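Local coordinates for putative ATP-grasp superfamily protein (Archaeoglobus fulgidus, PDB 3DF7) that is of unknown function but belongs to the ATP-grasp superfamily and probably binds ATP, at residues V172-G177 and V230-V235; G120-P125 and V217-C222; C182-E187 and A198-R203. One frame throughout, in Å; residues are numbered along the deposited sequence.

Contact 1. Residues V172-G177 and V230-V235; sequences VSLAVG and VGVDIV
Val230 and Leu174 form a hydrogen-bonded antiparallel pair between neighbouring strands of the large ATP-grasp sheet. Val230 N donates to Leu174 O at 2.9 Å. Leu174 N returns a bond to Val230 O, nearly straight at its hydrogen (167°). On the face shared with Leu174, CG2 of Val230, the methyl anti to its carbonyl carbon, meets CG2 of Val176 at 3.8 Å. Gly231 follows in the non-hydrogen-bonded pair with Ser173, and its CA leans on Val172 O at 3.4 Å as a CA-H...O contact. Ser173 OG turns to Tyr229 OH, outside the pairing. Val232 closes the next ring of two bonds, with its O accepting from Val172 N at 2.8 Å and its N donating to Val172 O. Its CG2 touches Leu174 CD1 at 4.1 Å, the two side chains crossing at a slant. Further on, Ile234 CD1 only grazes Val172 CG2 at 4.4 Å. Val172, Leu174 and Val232 also pack against helix 206-220. The four backbone bonds satisfy the buried N-H and C=O groups that face across the two strands, while the methyls of Val172, Leu174, Val230 and Val232 make the face toward the helix apolar.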
ATOM      1  N   VAL A 172       2.496  -8.999   1.948  1.00  8.85           N
ATOM      2  CA  VAL A 172       3.227  -9.524   0.804  1.00  9.26           C
ATOM      3  C   VAL A 172       3.106  -8.538  -0.343  1.00  9.42           C
ATOM      4  O   VAL A 172       1.995  -8.129  -0.702  1.00  9.33           O
ATOM      5  CB  VAL A 172       2.662 -10.889   0.353  1.00  8.42           C
ATOM      6  CG1 VAL A 172       3.454 -11.417  -0.842  1.00  7.91           C
ATOM      7  CG2 VAL A 172       2.729 -11.883   1.507  1.00  8.97           C
ATOM      8  N   SER A 173       4.251  -8.143  -0.890  1.00  8.30           N
ATOM      9  CA  SER A 173       4.299  -7.210  -2.006  1.00  8.75           C
ATOM     10  C   SER A 173       4.348  -8.044  -3.276  1.00  9.07           C
ATOM     11  O   SER A 173       5.284  -8.817  -3.488  1.00  8.09           O
ATOM     12  CB  SER A 173       5.546  -6.327  -1.916  1.00  8.25           C
ATOM     13  OG  SER A 173       5.570  -5.592  -0.704  1.00  7.67           O
ATOM     14  N   LEU A 174       3.336  -7.878  -4.118  1.00  8.04           N
ATOM     15  CA  LEU A 174       3.246  -8.635  -5.355  1.00  9.77           C
ATOM     16  C   LEU A 174       3.209  -7.760  -6.603  1.00  9.69           C
ATOM     17  O   LEU A 174       2.760  -6.611  -6.567  1.00  9.06           O
ATOM     18  CB  LEU A 174       1.986  -9.507  -5.331  1.00  9.21           C
ATOM     19  CG  LEU A 174       1.790 -10.507  -4.185  1.00 10.42           C
ATOM     20  CD1 LEU A 174       0.373 -11.057  -4.221  1.00 11.77           C
ATOM     21  CD2 LEU A 174       2.795 -11.634  -4.307  1.00  9.37           C
ATOM     22  N   ALA A 175       3.690  -8.325  -7.707  1.00  9.86           N
ATOM     23  CA  ALA A 175       3.677  -7.654  -9.001  1.00 10.71           C
ATOM     24  C   ALA A 175       2.658  -8.465  -9.792  1.00 12.36           C
ATOM     25  O   ALA A 175       2.906  -9.630 -10.114  1.00 12.68           O
ATOM     26  CB  ALA A 175       5.047  -7.733  -9.664  1.00 11.12           C
ATOM     27  N   VAL A 176       1.514  -7.856 -10.084  1.00 12.72           N
ATOM     28  CA  VAL A 176       0.447  -8.535 -10.809  1.00 13.78           C
ATOM     29  C   VAL A 176       0.408  -8.159 -12.285  1.00 15.93           C
ATOM     30  O   VAL A 176       0.187  -7.001 -12.642  1.00 14.49           O
ATOM     31  CB  VAL A 176      -0.932  -8.219 -10.182  1.00 13.15           C
ATOM     32  CG1 VAL A 176      -2.027  -9.054 -10.851  1.00 12.98           C
ATOM     33  CG2 VAL A 176      -0.890  -8.498  -8.691  1.00 11.67           C
ATOM     34  N   GLY A 177       0.618  -9.154 -13.140  1.00 17.69           N
ATOM     35  CA  GLY A 177       0.601  -8.928 -14.573  1.00 20.05           C
ATOM     36  C   GLY A 177       0.149 -10.196 -15.269  1.00 22.11           C
ATOM     37  O   GLY A 177      -0.876 -10.765 -14.903  1.00 22.30           O
ATOM     38  N   VAL A 230       0.736  -4.686  -5.797  1.00  8.80           N
ATOM     39  CA  VAL A 230      -0.400  -4.913  -4.917  1.00  8.92           C
ATOM     40  C   VAL A 230       0.127  -5.447  -3.593  1.00  8.72           C
ATOM     41  O   VAL A 230       1.010  -6.305  -3.568  1.00  9.72           O
ATOM     42  CB  VAL A 230      -1.392  -5.945  -5.517  1.00  9.40           C
ATOM     43  CG1 VAL A 230      -2.515  -6.238  -4.512  1.00  8.53           C
ATOM     44  CG2 VAL A 230      -1.975  -5.408  -6.820  1.00 10.05           C
ATOM     45  N   GLY A 231      -0.395  -4.916  -2.495  1.00  8.96           N
ATOM     46  CA  GLY A 231       0.033  -5.380  -1.190  1.00  8.30           C
ATOM     47  C   GLY A 231      -1.063  -6.218  -0.558  1.00  9.95           C
ATOM     48  O   GLY A 231      -2.241  -5.881  -0.675  1.00 10.10           O
ATOM     49  N   VAL A 232      -0.693  -7.317   0.093  1.00  7.11           N
ATOM     50  CA  VAL A 232      -1.687  -8.165   0.752  1.00  9.02           C
ATOM     51  C   VAL A 232      -1.341  -8.308   2.229  1.00  9.36           C
ATOM     52  O   VAL A 232      -0.258  -8.786   2.563  1.00 10.83           O
ATOM     53  CB  VAL A 232      -1.737  -9.581   0.135  1.00  7.90           C
ATOM     54  CG1 VAL A 232      -2.813 -10.419   0.835  1.00 10.31           C
ATOM     55  CG2 VAL A 232      -2.022  -9.489  -1.355  1.00  6.52           C
ATOM     56  N   ASP A 233      -2.252  -7.891   3.105  1.00  8.27           N
ATOM     57  CA  ASP A 233      -2.023  -7.998   4.542  1.00  9.63           C
ATOM     58  C   ASP A 233      -2.466  -9.372   5.027  1.00 10.08           C
ATOM     59  O   ASP A 233      -3.574  -9.823   4.726  1.00 10.38           O
ATOM     60  CB  ASP A 233      -2.789  -6.918   5.308  1.00 11.15           C
ATOM     61  CG  ASP A 233      -2.135  -5.552   5.214  1.00 12.92           C
ATOM     62  OD1 ASP A 233      -0.982  -5.465   4.735  1.00 12.71           O
ATOM     63  OD2 ASP A 233      -2.779  -4.567   5.627  1.00 14.53           O
ATOM     64  N   ILE A 234      -1.592 -10.023   5.782  1.00  7.65           N
ATOM     65  CA  ILE A 234      -1.849 -11.356   6.295  1.00  8.83           C
ATOM     66  C   ILE A 234      -1.411 -11.530   7.743  1.00  9.66           C
ATOM     67  O   ILE A 234      -0.464 -10.895   8.200  1.00 10.99           O
ATOM     68  CB  ILE A 234      -1.100 -12.411   5.434  1.00  8.35           C
ATOM     69  CG1 ILE A 234      -1.858 -12.638   4.124  1.00  8.52           C
ATOM     70  CG2 ILE A 234      -0.948 -13.726   6.200  1.00  7.86           C
ATOM     71  CD1 ILE A 234      -1.098 -13.469   3.126  1.00  8.20           C
ATOM     72  N   VAL A 235      -2.128 -12.379   8.469  1.00 10.35           N
ATOM     73  CA  VAL A 235      -1.760 -12.699   9.841  1.00 11.70           C
ATOM     74  C   VAL A 235      -1.570 -14.209   9.843  1.00 11.77           C
ATOM     75  O   VAL A 235      -2.451 -14.954   9.404  1.00 11.09           O
ATOM     76  CB  VAL A 235      -2.854 -12.332  10.866  1.00 12.76           C
ATOM     77  CG1 VAL A 235      -2.413 -12.781  12.263  1.00 13.81           C
ATOM     78  CG2 VAL A 235      -3.101 -10.828  10.853  1.00 15.04           C
TER

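Contact 2. Residues G120-P125 and V217-C222; sequences GEVQVP and VRAVEC
The last turn of helix 206-220 in the ATP-grasp domain, with the residues that follow it, meets the loop that links helix 111-118 to strand 127-128. Glu121 and Val122 supply the loop side. Arg218, Ala219 and Cys222 supply the other side. No hydrogen bond joins the two segments. The contact rests on side-chain carbon, one sulfur and a backbone carbonyl.

Val122 has its side chain directed at the helix. Its CG1 methyl touches the CB of Ala219 at 4.2 Å, and this is the apolar centre of the contact. Val122 CB also comes within 4.3 Å of Arg218 CD. The aliphatic part of Arg218 runs past the loop backbone, with CD 3.1 Å from Glu121 O. Its chain leaves the helix extended, with CG anti to the backbone N (chi1 -162°), and then bends at chi3. This bend carries the guanidinium back to its own helix. There NE makes a salt bridge to Glu215 and NH2 one to Glu214. The charge is therefore held within the helix, and the methylenes are what face the loop.

Cys222 sends SG toward Glu121, where it lies 3.6 Å from Glu121 CG. A still shorter approach of SG to Glu121 CB is doubtful. Glu121 itself is exposed, and its chain bends at chi2. Cys222 is buried, so the methylenes of an exposed acid form part of the cover over its sulfur.

Val122 and Ala219 both touch Val242 of strand 240-246, an outermost strand of the large sheet in this chain. Gln123 also bonds to Val242 through its backbone. Helix 111-118 adds Leu118 against the Cys222 side chain, and Lys117 NZ bonds to Cys222 O.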
ATOM      1  N   GLY A 120     -14.709 -17.779  -0.252  1.00 16.03           N
ATOM      2  CA  GLY A 120     -14.732 -19.138  -0.767  1.00 18.57           C
ATOM      3  C   GLY A 120     -13.506 -19.513  -1.577  1.00 19.77           C
ATOM      4  O   GLY A 120     -13.425 -20.617  -2.120  1.00 22.23           O
ATOM      5  N   GLU A 121     -12.534 -18.611  -1.632  1.00 17.03           N
ATOM      6  CA  GLU A 121     -11.330 -18.839  -2.423  1.00 17.94           C
ATOM      7  C   GLU A 121     -10.019 -18.854  -1.644  1.00 16.17           C
ATOM      8  O   GLU A 121      -9.019 -19.392  -2.119  1.00 15.88           O
ATOM      9  CB  GLU A 121     -11.256 -17.775  -3.511  1.00 21.18           C
ATOM     10  CG  GLU A 121     -12.458 -17.779  -4.433  1.00 28.09           C
ATOM     11  CD  GLU A 121     -12.292 -18.745  -5.584  1.00 32.11           C
ATOM     12  OE1 GLU A 121     -11.704 -19.833  -5.380  1.00 34.73           O
ATOM     13  OE2 GLU A 121     -12.754 -18.413  -6.694  1.00 35.70           O
ATOM     14  N   VAL A 122     -10.018 -18.249  -0.462  1.00 13.22           N
ATOM     15  CA  VAL A 122      -8.814 -18.199   0.361  1.00 12.43           C
ATOM     16  C   VAL A 122      -9.216 -18.009   1.820  1.00 12.30           C
ATOM     17  O   VAL A 122     -10.311 -17.532   2.113  1.00  9.84           O
ATOM     18  CB  VAL A 122      -7.886 -17.039  -0.088  1.00 14.42           C
ATOM     19  CG1 VAL A 122      -8.556 -15.702   0.177  1.00 12.55           C
ATOM     20  CG2 VAL A 122      -6.543 -17.129   0.630  1.00 14.14           C
ATOM     21  N   GLN A 123      -8.339 -18.394   2.739  1.00 10.09           N
ATOM     22  CA  GLN A 123      -8.654 -18.267   4.151  1.00 11.16           C
ATOM     23  C   GLN A 123      -8.736 -16.822   4.619  1.00 10.94           C
ATOM     24  O   GLN A 123      -7.782 -16.059   4.463  1.00 10.86           O
ATOM     25  CB  GLN A 123      -7.617 -19.004   4.996  1.00 11.01           C
ATOM     26  CG  GLN A 123      -7.954 -19.013   6.476  1.00 14.27           C
ATOM     27  CD  GLN A 123      -9.201 -19.818   6.778  1.00 16.69           C
ATOM     28  OE1 GLN A 123      -9.260 -21.018   6.494  1.00 14.90           O
ATOM     29  NE2 GLN A 123     -10.208 -19.163   7.350  1.00 15.82           N
ATOM     30  N   VAL A 124      -9.884 -16.451   5.182  1.00 10.05           N
ATOM     31  CA  VAL A 124     -10.088 -15.110   5.720  1.00  9.64           C
ATOM     32  C   VAL A 124     -10.730 -15.258   7.097  1.00 10.07           C
ATOM     33  O   VAL A 124     -11.301 -16.299   7.419  1.00  9.61           O
ATOM     34  CB  VAL A 124     -11.024 -14.246   4.829  1.00 10.20           C
ATOM     35  CG1 VAL A 124     -10.417 -14.072   3.447  1.00  8.71           C
ATOM     36  CG2 VAL A 124     -12.406 -14.885   4.743  1.00 10.69           C
ATOM     37  N   PRO A 125     -10.628 -14.225   7.938  1.00 10.25           N
ATOM     38  CA  PRO A 125     -11.235 -14.338   9.265  1.00 11.89           C
ATOM     39  C   PRO A 125     -12.750 -14.164   9.194  1.00 13.17           C
ATOM     40  O   PRO A 125     -13.270 -13.583   8.237  1.00 13.41           O
ATOM     41  CB  PRO A 125     -10.552 -13.220  10.050  1.00 13.50           C
ATOM     42  CG  PRO A 125     -10.305 -12.180   9.009  1.00 16.02           C
ATOM     43  CD  PRO A 125      -9.850 -12.979   7.805  1.00 10.83           C
ATOM     44  N   VAL A 217      -0.966 -14.900  -3.160  1.00  7.48           N
ATOM     45  CA  VAL A 217      -1.170 -15.053  -4.592  1.00  9.33           C
ATOM     46  C   VAL A 217      -2.586 -15.552  -4.845  1.00  8.75           C
ATOM     47  O   VAL A 217      -3.280 -15.045  -5.721  1.00  9.67           O
ATOM     48  CB  VAL A 217      -0.165 -16.057  -5.203  1.00  8.10           C
ATOM     49  CG1 VAL A 217      -0.538 -16.360  -6.650  1.00  9.63           C
ATOM     50  CG2 VAL A 217       1.249 -15.480  -5.138  1.00 11.22           C
ATOM     51  N   ARG A 218      -3.008 -16.541  -4.062  1.00  9.14           N
ATOM     52  CA  ARG A 218      -4.343 -17.110  -4.209  1.00 10.33           C
ATOM     53  C   ARG A 218      -5.404 -16.018  -4.053  1.00 10.17           C
ATOM     54  O   ARG A 218      -6.414 -16.016  -4.755  1.00 11.61           O
ATOM     55  CB  ARG A 218      -4.570 -18.209  -3.164  1.00  9.95           C
ATOM     56  CG  ARG A 218      -5.728 -19.151  -3.507  1.00 11.58           C
ATOM     57  CD  ARG A 218      -6.012 -20.138  -2.372  1.00 11.38           C
ATOM     58  NE  ARG A 218      -4.797 -20.807  -1.910  1.00 13.32           N
ATOM     59  CZ  ARG A 218      -4.073 -21.658  -2.630  1.00 11.89           C
ATOM     60  NH1 ARG A 218      -4.427 -21.971  -3.872  1.00 15.18           N
ATOM     61  NH2 ARG A 218      -2.982 -22.191  -2.105  1.00 15.86           N
ATOM     62  N   ALA A 219      -5.159 -15.089  -3.134  1.00  8.87           N
ATOM     63  CA  ALA A 219      -6.081 -13.987  -2.878  1.00 10.18           C
ATOM     64  C   ALA A 219      -6.216 -13.030  -4.057  1.00  9.89           C
ATOM     65  O   ALA A 219      -7.329 -12.703  -4.475  1.00 10.42           O
ATOM     66  CB  ALA A 219      -5.636 -13.211  -1.633  1.00  9.56           C
ATOM     67  N   VAL A 220      -5.088 -12.571  -4.593  1.00 10.80           N
ATOM     68  CA  VAL A 220      -5.136 -11.628  -5.705  1.00 11.86           C
ATOM     69  C   VAL A 220      -5.690 -12.234  -6.986  1.00 12.03           C
ATOM     70  O   VAL A 220      -6.284 -11.535  -7.797  1.00 11.73           O
ATOM     71  CB  VAL A 220      -3.746 -10.995  -5.993  1.00 11.78           C
ATOM     72  CG1 VAL A 220      -3.284 -10.184  -4.775  1.00  7.74           C
ATOM     73  CG2 VAL A 220      -2.735 -12.064  -6.337  1.00 12.44           C
ATOM     74  N   GLU A 221      -5.516 -13.536  -7.172  1.00 15.07           N
ATOM     75  CA  GLU A 221      -6.033 -14.161  -8.381  1.00 17.66           C
ATOM     76  C   GLU A 221      -7.564 -14.175  -8.374  1.00 19.11           C
ATOM     77  O   GLU A 221      -8.191 -14.433  -9.401  1.00 20.33           O
ATOM     78  CB  GLU A 221      -5.448 -15.569  -8.535  1.00 18.45           C
ATOM     79  CG  GLU A 221      -3.919 -15.532  -8.568  1.00 22.66           C
ATOM     80  CD  GLU A 221      -3.288 -16.742  -9.219  1.00 26.87           C
ATOM     81  OE1 GLU A 221      -3.515 -17.868  -8.734  1.00 29.99           O
ATOM     82  OE2 GLU A 221      -2.556 -16.561 -10.217  1.00 28.35           O
ATOM     83  N   CYS A 222      -8.153 -13.866  -7.218  1.00 19.25           N
ATOM     84  CA  CYS A 222      -9.611 -13.817  -7.063  1.00 21.16           C
ATOM     85  C   CYS A 222     -10.211 -12.528  -7.603  1.00 19.77           C
ATOM     86  O   CYS A 222     -11.364 -12.506  -8.028  1.00 20.57           O
ATOM     87  CB  CYS A 222     -10.016 -13.901  -5.586  1.00 20.03           C
ATOM     88  SG  CYS A 222      -9.758 -15.471  -4.785  1.00 30.44           S
TER

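Contact 3. Residues C182-E187 and A198-R203; sequences CLSVNE and AVVPAR
Glu187 and Arg203 are tied by a salt bridge just past the end of strand 194-200, which forms a beta hairpin with strand 180-191. Arg203 grips the carboxylate side-on with two nitrogens. NE meets OE1 of Glu187 on its syn side at 2.9 Å, in a nearly straight bond (175°). NH2 reaches OE2 of Glu187 at 2.8 Å from above the carboxylate plane; the two flat groups are turned 34° apart. Glu187 OE1 also takes the backbone N of Arg203 on its anti side, and its two donors come from opposite faces of the plane. The extended Glu187 chain, with CG anti to the backbone N (chi1 -176°), carries the acid out to Arg203.

Behind this pair, Glu187 and Val199 make two backbone bonds as an antiparallel hydrogen-bonded pair. After Val200 a cis peptide leads into Pro201, and the chain leaves regular pairing. Ala202 N still bonds to Val185 O at 2.8 Å. The methyl of Ala202 sits against Glu187 CB and Val185 CG1. Farther along, Leu183 and Ser184 both face Ser173 in a classic beta bulge. Arg278 donates to the carbonyls of Pro201 and Ala202 through NE and NH2. Ser184 OG bonds to Tyr260 OH and lies 3.6 Å from Val200 CG1.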
ATOM      1  N   CYS A 182       6.097 -12.561  -6.512  1.00 14.65           N
ATOM      2  CA  CYS A 182       6.336 -12.029  -5.177  1.00 13.60           C
ATOM      3  C   CYS A 182       7.576 -11.159  -5.209  1.00 13.65           C
ATOM      4  O   CYS A 182       8.650 -11.604  -5.620  1.00 13.54           O
ATOM      5  CB  CYS A 182       6.540 -13.149  -4.161  1.00 13.35           C
ATOM      6  SG  CYS A 182       6.904 -12.530  -2.501  1.00 14.70           S
ATOM      7  N   LEU A 183       7.422  -9.917  -4.775  1.00 12.82           N
ATOM      8  CA  LEU A 183       8.530  -8.978  -4.756  1.00 12.85           C
ATOM      9  C   LEU A 183       9.181  -8.946  -3.383  1.00 12.23           C
ATOM     10  O   LEU A 183      10.399  -8.791  -3.265  1.00 11.93           O
ATOM     11  CB  LEU A 183       8.036  -7.574  -5.104  1.00 11.94           C
ATOM     12  CG  LEU A 183       7.326  -7.378  -6.443  1.00 13.89           C
ATOM     13  CD1 LEU A 183       7.053  -5.892  -6.636  1.00 12.03           C
ATOM     14  CD2 LEU A 183       8.187  -7.922  -7.585  1.00 11.26           C
ATOM     15  N   SER A 184       8.365  -9.098  -2.345  1.00  9.21           N
ATOM     16  CA  SER A 184       8.877  -9.052  -0.986  1.00  9.40           C
ATOM     17  C   SER A 184       7.836  -9.492   0.029  1.00  8.91           C
ATOM     18  O   SER A 184       6.632  -9.333  -0.194  1.00  9.07           O
ATOM     19  CB  SER A 184       9.309  -7.618  -0.662  1.00 10.08           C
ATOM     20  OG  SER A 184       9.777  -7.491   0.669  1.00 10.77           O
ATOM     21  N   VAL A 185       8.305 -10.070   1.130  1.00  8.43           N
ATOM     22  CA  VAL A 185       7.423 -10.469   2.223  1.00  8.60           C
ATOM     23  C   VAL A 185       7.909  -9.622   3.391  1.00  9.36           C
ATOM     24  O   VAL A 185       9.085  -9.683   3.775  1.00  9.17           O
ATOM     25  CB  VAL A 185       7.532 -11.970   2.561  1.00  9.72           C
ATOM     26  CG1 VAL A 185       6.703 -12.277   3.805  1.00 12.16           C
ATOM     27  CG2 VAL A 185       7.014 -12.800   1.389  1.00 10.39           C
ATOM     28  N   ASN A 186       7.006  -8.815   3.936  1.00  8.87           N
ATOM     29  CA  ASN A 186       7.351  -7.898   5.010  1.00  9.54           C
ATOM     30  C   ASN A 186       6.667  -8.196   6.327  1.00  9.79           C
ATOM     31  O   ASN A 186       5.557  -8.717   6.372  1.00 11.22           O
ATOM     32  CB  ASN A 186       7.006  -6.473   4.581  1.00  9.30           C
ATOM     33  CG  ASN A 186       7.018  -6.306   3.074  1.00 11.94           C
ATOM     34  OD1 ASN A 186       5.960  -6.205   2.434  1.00 13.78           O
ATOM     35  ND2 ASN A 186       8.211  -6.291   2.494  1.00  7.67           N
ATOM     36  N   GLU A 187       7.347  -7.844   7.408  1.00  9.33           N
ATOM     37  CA  GLU A 187       6.821  -8.049   8.743  1.00 10.80           C
ATOM     38  C   GLU A 187       6.225  -6.718   9.188  1.00 12.06           C
ATOM     39  O   GLU A 187       6.833  -5.667   8.990  1.00 14.56           O
ATOM     40  CB  GLU A 187       7.961  -8.457   9.667  1.00 12.55           C
ATOM     41  CG  GLU A 187       7.557  -8.807  11.074  1.00 13.01           C
ATOM     42  CD  GLU A 187       8.761  -9.139  11.928  1.00 13.67           C
ATOM     43  OE1 GLU A 187       9.815  -9.500  11.354  1.00 13.69           O
ATOM     44  OE2 GLU A 187       8.652  -9.054  13.164  1.00 12.63           O
ATOM     45  N   ALA A 198       7.676  -1.625   9.882  1.00  9.10           N
ATOM     46  CA  ALA A 198       7.769  -2.847   9.100  1.00  8.93           C
ATOM     47  C   ALA A 198       9.226  -3.281   9.060  1.00  8.61           C
ATOM     48  O   ALA A 198      10.134  -2.469   9.246  1.00 11.67           O
ATOM     49  CB  ALA A 198       7.247  -2.619   7.678  1.00  8.12           C
ATOM     50  N   VAL A 199       9.439  -4.572   8.844  1.00  8.36           N
ATOM     51  CA  VAL A 199      10.779  -5.133   8.751  1.00  5.83           C
ATOM     52  C   VAL A 199      10.828  -5.805   7.382  1.00  7.55           C
ATOM     53  O   VAL A 199      10.007  -6.673   7.080  1.00  8.90           O
ATOM     54  CB  VAL A 199      11.036  -6.164   9.870  1.00  6.37           C
ATOM     55  CG1 VAL A 199      12.434  -6.740   9.739  1.00  5.70           C
ATOM     56  CG2 VAL A 199      10.869  -5.499  11.231  1.00  8.34           C
ATOM     57  N   VAL A 200      11.778  -5.377   6.554  1.00  5.78           N
ATOM     58  CA  VAL A 200      11.929  -5.890   5.193  1.00  6.53           C
ATOM     59  C   VAL A 200      13.337  -6.455   4.967  1.00  7.40           C
ATOM     60  O   VAL A 200      14.318  -5.716   5.024  1.00  7.17           O
ATOM     61  CB  VAL A 200      11.696  -4.747   4.164  1.00  6.41           C
ATOM     62  CG1 VAL A 200      11.765  -5.284   2.745  1.00  5.90           C
ATOM     63  CG2 VAL A 200      10.352  -4.071   4.427  1.00  6.59           C
ATOM     64  N   PRO A 201      13.455  -7.773   4.704  1.00  8.31           N
ATOM     65  CA  PRO A 201      12.368  -8.754   4.614  1.00  7.84           C
ATOM     66  C   PRO A 201      11.933  -9.250   5.992  1.00  8.21           C
ATOM     67  O   PRO A 201      12.621  -9.029   6.990  1.00  7.26           O
ATOM     68  CB  PRO A 201      12.980  -9.862   3.766  1.00 10.12           C
ATOM     69  CG  PRO A 201      14.398  -9.865   4.243  1.00 10.75           C
ATOM     70  CD  PRO A 201      14.735  -8.380   4.296  1.00  8.59           C
ATOM     71  N   ALA A 202      10.793  -9.929   6.037  1.00  6.93           N
ATOM     72  CA  ALA A 202      10.255 -10.439   7.289  1.00  8.37           C
ATOM     73  C   ALA A 202      11.188 -11.432   7.970  1.00 10.05           C
ATOM     74  O   ALA A 202      11.905 -12.189   7.312  1.00  9.83           O
ATOM     75  CB  ALA A 202       8.896 -11.094   7.042  1.00  9.08           C
ATOM     76  N   ARG A 203      11.170 -11.417   9.297  1.00  9.29           N
ATOM     77  CA  ARG A 203      11.986 -12.329  10.085  1.00  9.98           C
ATOM     78  C   ARG A 203      11.125 -13.563  10.344  1.00 11.94           C
ATOM     79  O   ARG A 203      10.607 -13.758  11.441  1.00 11.38           O
ATOM     80  CB  ARG A 203      12.398 -11.654  11.402  1.00 12.04           C
ATOM     81  CG  ARG A 203      13.260 -10.410  11.184  1.00 11.27           C
ATOM     82  CD  ARG A 203      13.445  -9.589  12.456  1.00 12.91           C
ATOM     83  NE  ARG A 203      12.185  -9.000  12.906  1.00 11.91           N
ATOM     84  CZ  ARG A 203      12.072  -8.189  13.955  1.00 13.48           C
ATOM     85  NH1 ARG A 203      13.147  -7.867  14.667  1.00 12.07           N
ATOM     86  NH2 ARG A 203      10.887  -7.698  14.292  1.00 12.93           N
TER

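Contacts 1 and 3 belong to the same antiparallel sheet. They meet where strands 168-176 and 180-191 run side by side, and Ser173 probably bonds to both Leu183 and Ser184. Contact 1 lies nearest the centre of the chain and combines a backbone ladder with apolar methyl contacts. Contact 3 is also mostly buried, but it ends in a charged pair near the surface. Contact 2 lies farthest out, its centre about 18 Å from the chain centre, though three of its five touching residues are buried. It joins a helix to a loop without any hydrogen bond between them. Its helix also reaches contact 1, where Val220 CG1 lies 3.7 Å from Val232 CG2. Contacts 2 and 3 do not touch.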